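Local coordinates for protein group 1 truncated hemoglobin (PDB 3AQ9) that binds one heme per monomer in a 2/2 globin fold, probably binds and carries oxygen, and has been linked to nitric oxide detoxification, at residues V99-A102 and V103-E106; L29-E32 and R33-H36; N77-N80 and L81-D84. The protein carries 1 engineered substitution. All coordinates share one frame; numbering follows the deposited sequence.

Contact 1: V99-A102 and V103-E106; sequences VTDA and VINE
The amide of Asn105 turns one flat side to the backbone of Asp101: Asp101 O sits over Asn105 CG at 3.2 Å, and Asn105 ND2 is about as near to that oxygen, but its angle is too poor for a bond. The carboxylate of Glu106 lies further along the surface. Both groups decorate the first turns of helix 101-112, which is opened by Thr100 as N-cap and secured by a hydrophobic staple between Val99 and Ile104. With OG1 of Thr100 set between the backbone N and carbonyl carbon (chi1 61°), the hydroxyl oxygen faces Val103 N and accepts a weak capping bond of 3.3 Å. Ile104 N, Asn105 N and Glu106 N then bond to the O atoms of Thr100, Asp101 and Ala102, the first nearly straight at 168°. Beside the cap, Val99 CG1 meets two residues: Val103 CG1 at 3.5 Å, the two valines crossing at about a right angle, and Ile104 CG1 at 3.7 Å. Leu11 and Leu94 also pack on Val99, tying this helix start to helices 7-11 and 80-96. At the surface a water donates to Ala102 O at 2.7 Å and to Glu106 OE1 at 3.0 Å.

Contact 2: L29-E32 and R33-H36; sequences LADE and RVKH
The carboxylate of Asp31 meets the guanidinium of Arg33 edge to edge, the two planes only 23° apart, in a side-on bidentate salt bridge. Arg33 NE points almost straight at Asp31 OD1 (3.0 Å, N-H...O 174°) and Arg33 NH2 at Asp31 OD2 (2.8 Å), each oxygen using its syn lone pair. OD1 is met on its anti side as well, by Arg33 N at 2.9 Å, which makes an Asx turn. The carboxylate can serve backbone and side chain together because CG of Asp31 lies anti to its own N (chi1 -170°), while the Arg33 chain bends at chi3 to bring NE back alongside. Asp31 O continues the turn by accepting from Val34 N and, at 2.9 Å, from Lys35 N. This compact loop follows helix 13-28 and leads toward helix 43-57, and within it Val34 reaches the neighbourhood of the heme. On the outer side Glu32 and Lys35 run side by side, pointing the same way, in a salt bridge, Lys35 NZ to Glu32 OE2 at 3.0 Å and more weakly to OE1. His36 brings the edge of its ring, through CE1, to Glu32 O at 3.4 Å. Helix 80-96 supplies second partners for the inner pair: Asn89 ND2 bonds Asp31 OD2, and Glu88 forms a salt bridge with Arg33 NH1. With an alanine in place of Asp31, Arg33 NE and NH2 would probably lose their acceptors, Arg33 N its turn-forming bond, and the guanidinium would be held less firmly in orientation. Placed between two acids, the arginine is likely to stay charged, and the aspartate, gripped by several donors, is likely to stay ionised, so the pair probably ties the loop to helix 80-96 by charge, through Glu88, as well as by the hydrogen bond from Asn89.

Contact 3: N77-N80 and L81-D84; sequences NLQN and LHFD. With HEM (protoporphyrin IX containing Fe), chain C.
His82 and Gln79 lie side by side, pointing the same way, with the imidazole and the amide plane nearly perpendicular (89°). CB of Gln79 rests against CD2 of His82 at 3.6 Å, and the edge of the ring meets the backbone N of Gln79 in plane; Leu81 CG lies over one ring face, offset toward the rim. Gln79 is the N-cap residue of helix 80-96, yet its amide turns back instead of capping: bent at chi2 (-66°), the chain delivers NE2 to Asn77 O at 2.9 Å. The backbone O of Gln79 starts the helix by accepting from His82 N at 2.8 Å. Leu78 crosses His82 obliquely and splits its methyls over the heme, CD1 against CBB and CD2 against CMB, both at 3.6 Å. Phe83 sends CE1 to within 3.6 Å of the heme methyl CMC. Further along, Asp84 N bonds Asn80 O almost straight (2.9 Å, 178°), while the carboxylate of Asp84 finds its salt bridge with Arg115. Leu78 also packs on His73, the predicted proximal ligand. Leu78 and Phe83 thus offer hydrocarbon to the vinyl- and methyl-bearing rim of the porphyrin; His82 lines the same edge, its O near heme CAB, while its ring, probably hydrogen-bonded through ND1 to Arg33 O and edge-to-face with Phe37, joins that wall to the loop following helix 13-28 through polar and aromatic contacts.

Overall arrangement
Along the chain contact 2 comes first, then contact 3, then contact 1, all inside the single globin domain. Contacts 2 and 3 are neighbours, their centres about 12 Å apart: they touch through Arg33 and His82, and Val34 packs on the start of helix 80-96, so the loop after helix 13-28 and the N-terminal end of helix 80-96 meet beside the heme. Contact 1 stands apart, about 24 Å from contact 2 and about 22 Å from contact 3 between centres, where helix 101-112 begins after helix 80-96 has run away from the heme edge. Helix 80-96 therefore connects the cofactor pocket to a corner of the fold away from the heme.

Contact 1: V99-A102 and V103-E106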
ATOM      1  N   VAL A  99      -3.051   8.691 -12.466  1.00 38.44           N
ATOM      2  CA  VAL A  99      -4.130   9.114 -11.507  1.00 37.78           C
ATOM      3  C   VAL A  99      -3.931  10.616 -11.155  1.00 39.23           C
ATOM      4  O   VAL A  99      -2.794  11.109 -11.039  1.00 37.78           O
ATOM      5  CB  VAL A  99      -4.037   8.271 -10.199  1.00 35.91           C
ATOM      6  CG1 VAL A  99      -5.199   8.701  -9.237  1.00 34.91           C
ATOM      7  CG2 VAL A  99      -4.206   6.801 -10.550  1.00 36.23           C
ATOM      8  N   THR A 100      -5.041  11.357 -11.025  1.00 40.87           N
ATOM      9  CA  THR A 100      -4.943  12.832 -10.726  1.00 43.81           C
ATOM     10  C   THR A 100      -4.450  13.069  -9.268  1.00 42.66           C
ATOM     11  O   THR A 100      -4.671  12.183  -8.399  1.00 38.49           O
ATOM     12  CB  THR A 100      -6.299  13.543 -10.846  1.00 45.40           C
ATOM     13  OG1 THR A 100      -7.224  12.983  -9.906  1.00 45.55           O
ATOM     14  CG2 THR A 100      -6.873  13.421 -12.308  1.00 48.45           C
ATOM     15  N   ASP A 101      -3.808  14.219  -9.014  1.00 44.15           N
ATOM     16  CA  ASP A 101      -3.399  14.517  -7.629  1.00 43.95           C
ATOM     17  C   ASP A 101      -4.577  14.406  -6.640  1.00 42.07           C
ATOM     18  O   ASP A 101      -4.402  13.902  -5.511  1.00 39.42           O
ATOM     19  CB  ASP A 101      -2.759  15.880  -7.501  1.00 47.72           C
ATOM     20  CG  ASP A 101      -1.444  16.003  -8.270  1.00 52.71           C
ATOM     21  OD1 ASP A 101      -0.710  15.002  -8.474  1.00 53.80           O
ATOM     22  OD2 ASP A 101      -1.164  17.144  -8.684  1.00 58.61           O
ATOM     23  N   ALA A 102      -5.770  14.821  -7.089  1.00 44.71           N
ATOM     24  CA  ALA A 102      -6.921  14.861  -6.133  1.00 42.92           C
ATOM     25  C   ALA A 102      -7.266  13.462  -5.664  1.00 40.51           C
ATOM     26  O   ALA A 102      -7.497  13.239  -4.446  1.00 39.39           O
ATOM     27  CB  ALA A 102      -8.159  15.549  -6.711  1.00 44.74           C
ATOM     28  N   VAL A 103      -7.241  12.482  -6.594  1.00 37.33           N
ATOM     29  CA  VAL A 103      -7.579  11.115  -6.236  1.00 35.36           C
ATOM     30  C   VAL A 103      -6.439  10.478  -5.441  1.00 32.77           C
ATOM     31  O   VAL A 103      -6.663   9.731  -4.460  1.00 33.02           O
ATOM     32  CB  VAL A 103      -7.965  10.293  -7.530  1.00 36.12           C
ATOM     33  CG1 VAL A 103      -8.061   8.772  -7.180  1.00 35.10           C
ATOM     34  CG2 VAL A 103      -9.309  10.931  -8.052  1.00 38.77           C
ATOM     35  N   ILE A 104      -5.194  10.791  -5.810  1.00 32.85           N
ATOM     36  CA  ILE A 104      -4.102  10.258  -5.031  1.00 31.49           C
ATOM     37  C   ILE A 104      -4.248  10.745  -3.591  1.00 31.07           C
ATOM     38  O   ILE A 104      -4.022   9.992  -2.636  1.00 32.28           O
ATOM     39  CB  ILE A 104      -2.747  10.715  -5.569  1.00 30.67           C
ATOM     40  CG1 ILE A 104      -2.530  10.047  -6.992  1.00 32.42           C
ATOM     41  CG2 ILE A 104      -1.613  10.258  -4.615  1.00 31.10           C
ATOM     42  CD1 ILE A 104      -1.357  10.697  -7.659  1.00 38.91           C
ATOM     43  N   ASN A 105      -4.641  11.994  -3.428  1.00 32.92           N
ATOM     44  CA  ASN A 105      -4.728  12.516  -2.023  1.00 35.77           C
ATOM     45  C   ASN A 105      -5.846  11.834  -1.244  1.00 34.50           C
ATOM     46  O   ASN A 105      -5.685  11.561  -0.048  1.00 32.66           O
ATOM     47  CB  ASN A 105      -4.971  14.033  -2.058  1.00 38.44           C
ATOM     48  CG  ASN A 105      -3.723  14.803  -2.563  1.00 45.50           C
ATOM     49  OD1 ASN A 105      -2.563  14.260  -2.528  1.00 51.99           O
ATOM     50  ND2 ASN A 105      -3.934  16.076  -3.031  1.00 56.27           N
ATOM     51  N   GLU A 106      -6.978  11.572  -1.914  1.00 33.55           N
ATOM     52  CA  GLU A 106      -8.078  10.850  -1.245  1.00 34.01           C
ATOM     53  C   GLU A 106      -7.586   9.466  -0.788  1.00 33.58           C
ATOM     54  O   GLU A 106      -7.861   9.024   0.325  1.00 31.20           O
ATOM     55  CB  GLU A 106      -9.309  10.702  -2.156  1.00 36.22           C
ATOM     56  CG  GLU A 106     -10.184  12.000  -2.293  1.00 47.08           C
ATOM     57  CD  GLU A 106     -10.503  12.660  -0.856  1.00 63.93           C
ATOM     58  OE1 GLU A 106      -9.998  13.827  -0.654  1.00 73.11           O
ATOM     59  OE2 GLU A 106     -11.210  12.083   0.090  1.00 55.36           O
TER
HETATM   60  O   HOH W   1      -8.424  15.121  -2.812  1.00 52.51           O

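Contact 2: L29-E32 and R33-H36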
ATOM      1  N   LEU A  29      11.095  -1.794  -3.394  1.00 28.48           N
ATOM      2  CA  LEU A  29      12.259  -2.666  -3.333  1.00 29.72           C
ATOM      3  C   LEU A  29      13.518  -2.005  -3.857  1.00 31.17           C
ATOM      4  O   LEU A  29      14.599  -2.615  -3.811  1.00 33.58           O
ATOM      5  CB  LEU A  29      11.978  -3.973  -4.168  1.00 30.75           C
ATOM      6  CG  LEU A  29      10.846  -4.812  -3.511  1.00 33.57           C
ATOM      7  CD1 LEU A  29      10.384  -6.072  -4.432  1.00 29.33           C
ATOM      8  CD2 LEU A  29      11.206  -5.385  -2.063  1.00 33.92           C
ATOM      9  N   ALA A  30      13.408  -0.759  -4.334  1.00 31.52           N
ATOM     10  CA  ALA A  30      14.572   0.043  -4.751  1.00 33.33           C
ATOM     11  C   ALA A  30      14.815   1.209  -3.768  1.00 33.38           C
ATOM     12  O   ALA A  30      15.725   2.046  -3.965  1.00 34.94           O
ATOM     13  CB  ALA A  30      14.401   0.574  -6.165  1.00 35.46           C
ATOM     14  N   ASP A  31      13.988   1.287  -2.715  1.00 28.31           N
ATOM     15  CA  ASP A  31      14.033   2.436  -1.816  1.00 28.47           C
ATOM     16  C   ASP A  31      14.841   2.053  -0.565  1.00 29.80           C
ATOM     17  O   ASP A  31      14.490   1.121   0.131  1.00 29.60           O
ATOM     18  CB  ASP A  31      12.578   2.813  -1.392  1.00 26.67           C
ATOM     19  CG  ASP A  31      12.515   4.147  -0.643  1.00 32.88           C
ATOM     20  OD1 ASP A  31      13.420   4.418   0.218  1.00 30.70           O
ATOM     21  OD2 ASP A  31      11.579   4.931  -0.808  1.00 30.66           O
ATOM     22  N   GLU A  32      15.962   2.743  -0.357  1.00 29.73           N
ATOM     23  CA  GLU A  32      16.888   2.321   0.706  1.00 31.48           C
ATOM     24  C   GLU A  32      16.216   2.426   2.046  1.00 31.93           C
ATOM     25  O   GLU A  32      16.648   1.775   3.031  1.00 31.12           O
ATOM     26  CB  GLU A  32      18.133   3.308   0.776  1.00 34.16           C
ATOM     27  CG  GLU A  32      18.992   3.202  -0.545  1.00 34.55           C
ATOM     28  CD  GLU A  32      19.540   1.821  -0.836  1.00 45.51           C
ATOM     29  OE1 GLU A  32      19.835   1.061   0.042  1.00 37.50           O
ATOM     30  OE2 GLU A  32      19.548   1.458  -2.051  1.00 51.85           O
ATOM     31  N   ARG A  33      15.170   3.263   2.154  1.00 29.16           N
ATOM     32  CA  ARG A  33      14.557   3.367   3.489  1.00 29.37           C
ATOM     33  C   ARG A  33      13.801   2.115   3.899  1.00 28.56           C
ATOM     34  O   ARG A  33      13.601   1.882   5.087  1.00 29.12           O
ATOM     35  CB  ARG A  33      13.535   4.520   3.574  1.00 26.47           C
ATOM     36  CG  ARG A  33      14.197   5.824   3.341  1.00 29.58           C
ATOM     37  CD  ARG A  33      13.115   6.949   3.159  1.00 30.02           C
ATOM     38  NE  ARG A  33      12.488   6.792   1.796  1.00 28.36           N
ATOM     39  CZ  ARG A  33      11.586   7.679   1.343  1.00 29.45           C
ATOM     40  NH1 ARG A  33      11.243   8.725   2.102  1.00 28.59           N
ATOM     41  NH2 ARG A  33      11.048   7.491   0.106  1.00 28.62           N
ATOM     42  N   VAL A  34      13.340   1.325   2.945  1.00 27.97           N
ATOM     43  CA  VAL A  34      12.417   0.277   3.318  1.00 27.69           C
ATOM     44  C   VAL A  34      12.641  -1.086   2.580  1.00 28.44           C
ATOM     45  O   VAL A  34      12.020  -2.083   2.950  1.00 29.14           O
ATOM     46  CB  VAL A  34      10.895   0.674   3.023  1.00 27.81           C
ATOM     47  CG1 VAL A  34      10.404   1.681   4.120  1.00 27.98           C
ATOM     48  CG2 VAL A  34      10.730   1.227   1.582  1.00 27.57           C
ATOM     49  N   LYS A  35      13.486  -1.140   1.576  1.00 29.41           N
ATOM     50  CA  LYS A  35      13.480  -2.346   0.757  1.00 30.42           C
ATOM     51  C   LYS A  35      13.870  -3.560   1.579  1.00 32.92           C
ATOM     52  O   LYS A  35      13.444  -4.690   1.342  1.00 32.45           O
ATOM     53  CB  LYS A  35      14.459  -2.189  -0.422  1.00 31.56           C
ATOM     54  CG  LYS A  35      15.986  -2.043  -0.013  1.00 32.50           C
ATOM     55  CD  LYS A  35      16.818  -1.784  -1.192  1.00 36.92           C
ATOM     56  CE  LYS A  35      18.313  -2.140  -0.716  1.00 39.94           C
ATOM     57  NZ  LYS A  35      19.175  -1.524  -1.632  1.00 49.27           N
ATOM     58  N   HIS A  36      14.756  -3.341   2.560  1.00 31.78           N
ATOM     59  CA  HIS A  36      15.287  -4.533   3.276  1.00 33.11           C
ATOM     60  C   HIS A  36      14.245  -5.257   4.146  1.00 32.84           C
ATOM     61  O   HIS A  36      14.492  -6.381   4.520  1.00 34.20           O
ATOM     62  CB  HIS A  36      16.408  -4.068   4.220  1.00 34.87           C
ATOM     63  CG  HIS A  36      16.067  -2.799   4.946  1.00 36.69           C
ATOM     64  ND1 HIS A  36      16.178  -1.544   4.367  1.00 37.26           N
ATOM     65  CD2 HIS A  36      15.622  -2.596   6.232  1.00 38.30           C
ATOM     66  CE1 HIS A  36      15.933  -0.630   5.303  1.00 35.57           C
ATOM     67  NE2 HIS A  36      15.540  -1.231   6.425  1.00 35.76           N
TER

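Contact 3: N77-N80 and L81-D84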
ATOM      1  N   ASN A  77       8.913  -2.927  14.807  1.00 31.13           N
ATOM      2  CA  ASN A  77       9.186  -1.579  15.456  1.00 30.30           C
ATOM      3  C   ASN A  77       9.372  -0.541  14.347  1.00 29.60           C
ATOM      4  O   ASN A  77      10.357   0.204  14.326  1.00 31.87           O
ATOM      5  CB  ASN A  77      10.393  -1.670  16.409  1.00 32.49           C
ATOM      6  CG  ASN A  77      10.412  -0.506  17.392  1.00 33.16           C
ATOM      7  OD1 ASN A  77       9.431   0.282  17.451  1.00 33.04           O
ATOM      8  ND2 ASN A  77      11.486  -0.353  18.081  1.00 35.94           N
ATOM      9  N   LEU A  78       8.434  -0.484  13.424  1.00 28.05           N
ATOM     10  CA  LEU A  78       8.518   0.443  12.334  1.00 27.82           C
ATOM     11  C   LEU A  78       8.453   1.899  12.840  1.00 27.34           C
ATOM     12  O   LEU A  78       7.806   2.222  13.872  1.00 28.05           O
ATOM     13  CB  LEU A  78       7.341   0.284  11.334  1.00 26.98           C
ATOM     14  CG  LEU A  78       7.391  -1.032  10.606  1.00 30.86           C
ATOM     15  CD1 LEU A  78       6.077  -1.160   9.810  1.00 28.73           C
ATOM     16  CD2 LEU A  78       8.589  -1.247   9.707  1.00 31.87           C
ATOM     17  N   GLN A  79       9.143   2.753  12.084  1.00 26.78           N
ATOM     18  CA  GLN A  79       9.359   4.163  12.463  1.00 29.21           C
ATOM     19  C   GLN A  79       8.623   5.047  11.435  1.00 28.71           C
ATOM     20  O   GLN A  79       8.343   4.653  10.317  1.00 29.14           O
ATOM     21  CB  GLN A  79      10.850   4.494  12.477  1.00 29.84           C
ATOM     22  CG  GLN A  79      11.722   3.590  13.415  1.00 29.67           C
ATOM     23  CD  GLN A  79      11.325   3.857  14.832  1.00 33.44           C
ATOM     24  OE1 GLN A  79      11.403   5.026  15.278  1.00 33.53           O
ATOM     25  NE2 GLN A  79      10.948   2.795  15.583  1.00 31.61           N
ATOM     26  N   ASN A  80       8.291   6.251  11.895  1.00 28.33           N
ATOM     27  CA  ASN A  80       7.680   7.183  10.977  1.00 27.75           C
ATOM     28  C   ASN A  80       8.290   7.314   9.611  1.00 27.91           C
ATOM     29  O   ASN A  80       7.564   7.409   8.580  1.00 27.37           O
ATOM     30  CB  ASN A  80       7.785   8.525  11.675  1.00 30.30           C
ATOM     31  CG  ASN A  80       6.690   9.302  11.363  1.00 38.97           C
ATOM     32  OD1 ASN A  80       5.473   8.912  11.661  1.00 33.44           O
ATOM     33  ND2 ASN A  80       7.024  10.478  10.783  1.00 41.72           N
ATOM     34  N   LEU A  81       9.607   7.304   9.534  1.00 27.62           N
ATOM     35  CA  LEU A  81      10.180   7.505   8.172  1.00 28.68           C
ATOM     36  C   LEU A  81       9.848   6.341   7.244  1.00 27.09           C
ATOM     37  O   LEU A  81       9.830   6.462   5.991  1.00 27.55           O
ATOM     38  CB  LEU A  81      11.710   7.691   8.266  1.00 31.56           C
ATOM     39  CG  LEU A  81      12.417   6.340   8.442  1.00 32.74           C
ATOM     40  CD1 LEU A  81      13.506   6.322   7.491  1.00 39.05           C
ATOM     41  CD2 LEU A  81      12.933   6.309   9.733  1.00 41.19           C
ATOM     42  N   HIS A  82       9.624   5.164   7.832  1.00 26.26           N
ATOM     43  CA  HIS A  82       9.274   4.003   6.984  1.00 25.91           C
ATOM     44  C   HIS A  82       7.860   4.155   6.427  1.00 24.99           C
ATOM     45  O   HIS A  82       7.644   3.894   5.242  1.00 25.97           O
ATOM     46  CB  HIS A  82       9.251   2.726   7.810  1.00 25.80           C
ATOM     47  CG  HIS A  82      10.561   2.427   8.467  1.00 27.83           C
ATOM     48  ND1 HIS A  82      11.773   2.345   7.783  1.00 30.89           N
ATOM     49  CD2 HIS A  82      10.834   2.157   9.772  1.00 24.70           C
ATOM     50  CE1 HIS A  82      12.743   2.092   8.675  1.00 25.27           C
ATOM     51  NE2 HIS A  82      12.190   1.988   9.881  1.00 33.10           N
ATOM     52  N   PHE A  83       6.924   4.672   7.241  1.00 25.83           N
ATOM     53  CA  PHE A  83       5.567   4.822   6.711  1.00 24.70           C
ATOM     54  C   PHE A  83       5.554   5.950   5.710  1.00 25.50           C
ATOM     55  O   PHE A  83       4.885   5.832   4.682  1.00 25.51           O
ATOM     56  CB  PHE A  83       4.606   5.161   7.894  1.00 25.32           C
ATOM     57  CG  PHE A  83       3.119   5.084   7.495  1.00 26.72           C
ATOM     58  CD1 PHE A  83       2.423   3.930   7.750  1.00 28.61           C
ATOM     59  CD2 PHE A  83       2.483   6.230   6.975  1.00 25.37           C
ATOM     60  CE1 PHE A  83       1.073   3.801   7.460  1.00 25.87           C
ATOM     61  CE2 PHE A  83       1.101   6.167   6.648  1.00 26.38           C
ATOM     62  CZ  PHE A  83       0.408   4.923   6.883  1.00 27.45           C
ATOM     63  N   ASP A  84       6.259   7.058   5.962  1.00 25.53           N
ATOM     64  CA  ASP A  84       6.340   8.089   4.913  1.00 26.39           C
ATOM     65  C   ASP A  84       6.883   7.596   3.568  1.00 26.32           C
ATOM     66  O   ASP A  84       6.407   7.929   2.498  1.00 26.56           O
ATOM     67  CB  ASP A  84       7.299   9.218   5.338  1.00 25.71           C
ATOM     68  CG  ASP A  84       6.680  10.130   6.434  1.00 30.68           C
ATOM     69  OD1 ASP A  84       7.423  10.974   6.945  1.00 32.62           O
ATOM     70  OD2 ASP A  84       5.459  10.010   6.740  1.00 30.59           O
TER
HETATM   71  CHA HEM C 144       2.819  -7.269   5.767  1.00 23.17           C
HETATM   72  CHB HEM C 144       6.554  -4.084   5.612  1.00 25.45           C
HETATM   73  CHC HEM C 144       3.420  -0.422   5.668  1.00 22.00           C
HETATM   74  CHD HEM C 144      -0.064  -3.606   4.334  1.00 23.46           C
HETATM   75  C1A HEM C 144       4.087  -6.716   5.724  1.00 23.47           C
HETATM   76  C2A HEM C 144       5.356  -7.458   5.802  1.00 26.29           C
HETATM   77  C3A HEM C 144       6.343  -6.591   5.719  1.00 26.65           C
HETATM   78  C4A HEM C 144       5.800  -5.253   5.651  1.00 25.03           C
HETATM   79  CMA HEM C 144       7.867  -6.797   5.714  1.00 24.55           C
HETATM   80  CAA HEM C 144       5.432  -9.037   5.789  1.00 30.04           C
HETATM   81  CBA HEM C 144       6.143  -9.932   6.827  1.00 37.70           C
HETATM   82  CGA HEM C 144       6.171 -11.300   5.907  1.00 37.25           C
HETATM   83  O1A HEM C 144       5.084 -11.975   5.797  1.00 42.09           O
HETATM   84  O2A HEM C 144       7.050 -11.498   4.983  1.00 37.30           O
HETATM   85  C1B HEM C 144       5.959  -2.794   5.702  1.00 24.12           C
HETATM   86  C2B HEM C 144       6.779  -1.617   5.938  1.00 24.78           C
HETATM   87  C3B HEM C 144       5.894  -0.614   6.055  1.00 24.70           C
HETATM   88  C4B HEM C 144       4.601  -1.197   5.809  1.00 23.53           C
HETATM   89  CMB HEM C 144       8.296  -1.523   6.093  1.00 25.00           C
HETATM   90  CAB HEM C 144       6.262   0.842   6.370  1.00 24.25           C
HETATM   91  CBB HEM C 144       5.476   1.372   7.295  1.00 27.48           C
HETATM   92  C1C HEM C 144       2.203  -0.971   5.229  1.00 22.90           C
HETATM   93  C2C HEM C 144       1.055  -0.198   4.823  1.00 23.82           C
HETATM   94  C3C HEM C 144       0.136  -1.108   4.442  1.00 22.82           C
HETATM   95  C4C HEM C 144       0.662  -2.433   4.589  1.00 24.83           C
HETATM   96  CMC HEM C 144       1.007   1.386   4.809  1.00 25.18           C
HETATM   97  CAC HEM C 144      -1.301  -0.881   3.842  1.00 26.64           C
HETATM   98  CBC HEM C 144      -1.903   0.303   3.942  1.00 32.14           C
HETATM   99  C1D HEM C 144       0.437  -4.878   4.642  1.00 24.11           C
HETATM  100  C2D HEM C 144      -0.344  -6.065   4.417  1.00 23.23           C
HETATM  101  C3D HEM C 144       0.516  -7.137   4.868  1.00 24.96           C
HETATM  102  C4D HEM C 144       1.712  -6.497   5.307  1.00 23.14           C
HETATM  103  CMD HEM C 144      -1.768  -6.250   3.872  1.00 25.13           C
HETATM  104  CAD HEM C 144       0.194  -8.607   4.834  1.00 25.20           C
HETATM  105  CBD HEM C 144      -0.519  -9.105   6.018  1.00 25.05           C
HETATM  106  CGD HEM C 144      -0.898 -10.584   5.773  1.00 31.11           C
HETATM  107  O1D HEM C 144      -1.770 -11.099   6.467  1.00 30.56           O
HETATM  108  O2D HEM C 144      -0.089 -11.313   5.054  1.00 33.38           O
HETATM  109  NA  HEM C 144       4.440  -5.377   5.644  1.00 23.92           N
HETATM  110  NB  HEM C 144       4.562  -2.631   5.631  1.00 24.92           N
HETATM  111  NC  HEM C 144       1.950  -2.304   5.097  1.00 23.14           N
HETATM  112  ND  HEM C 144       1.747  -5.106   5.139  1.00 25.98           N
HETATM  113 FE   HEM C 144       3.183  -3.860   5.413  1.00 24.46          FE
HETATM  114  O   HOH W   2       3.536  -3.846   3.237  1.00 29.46           O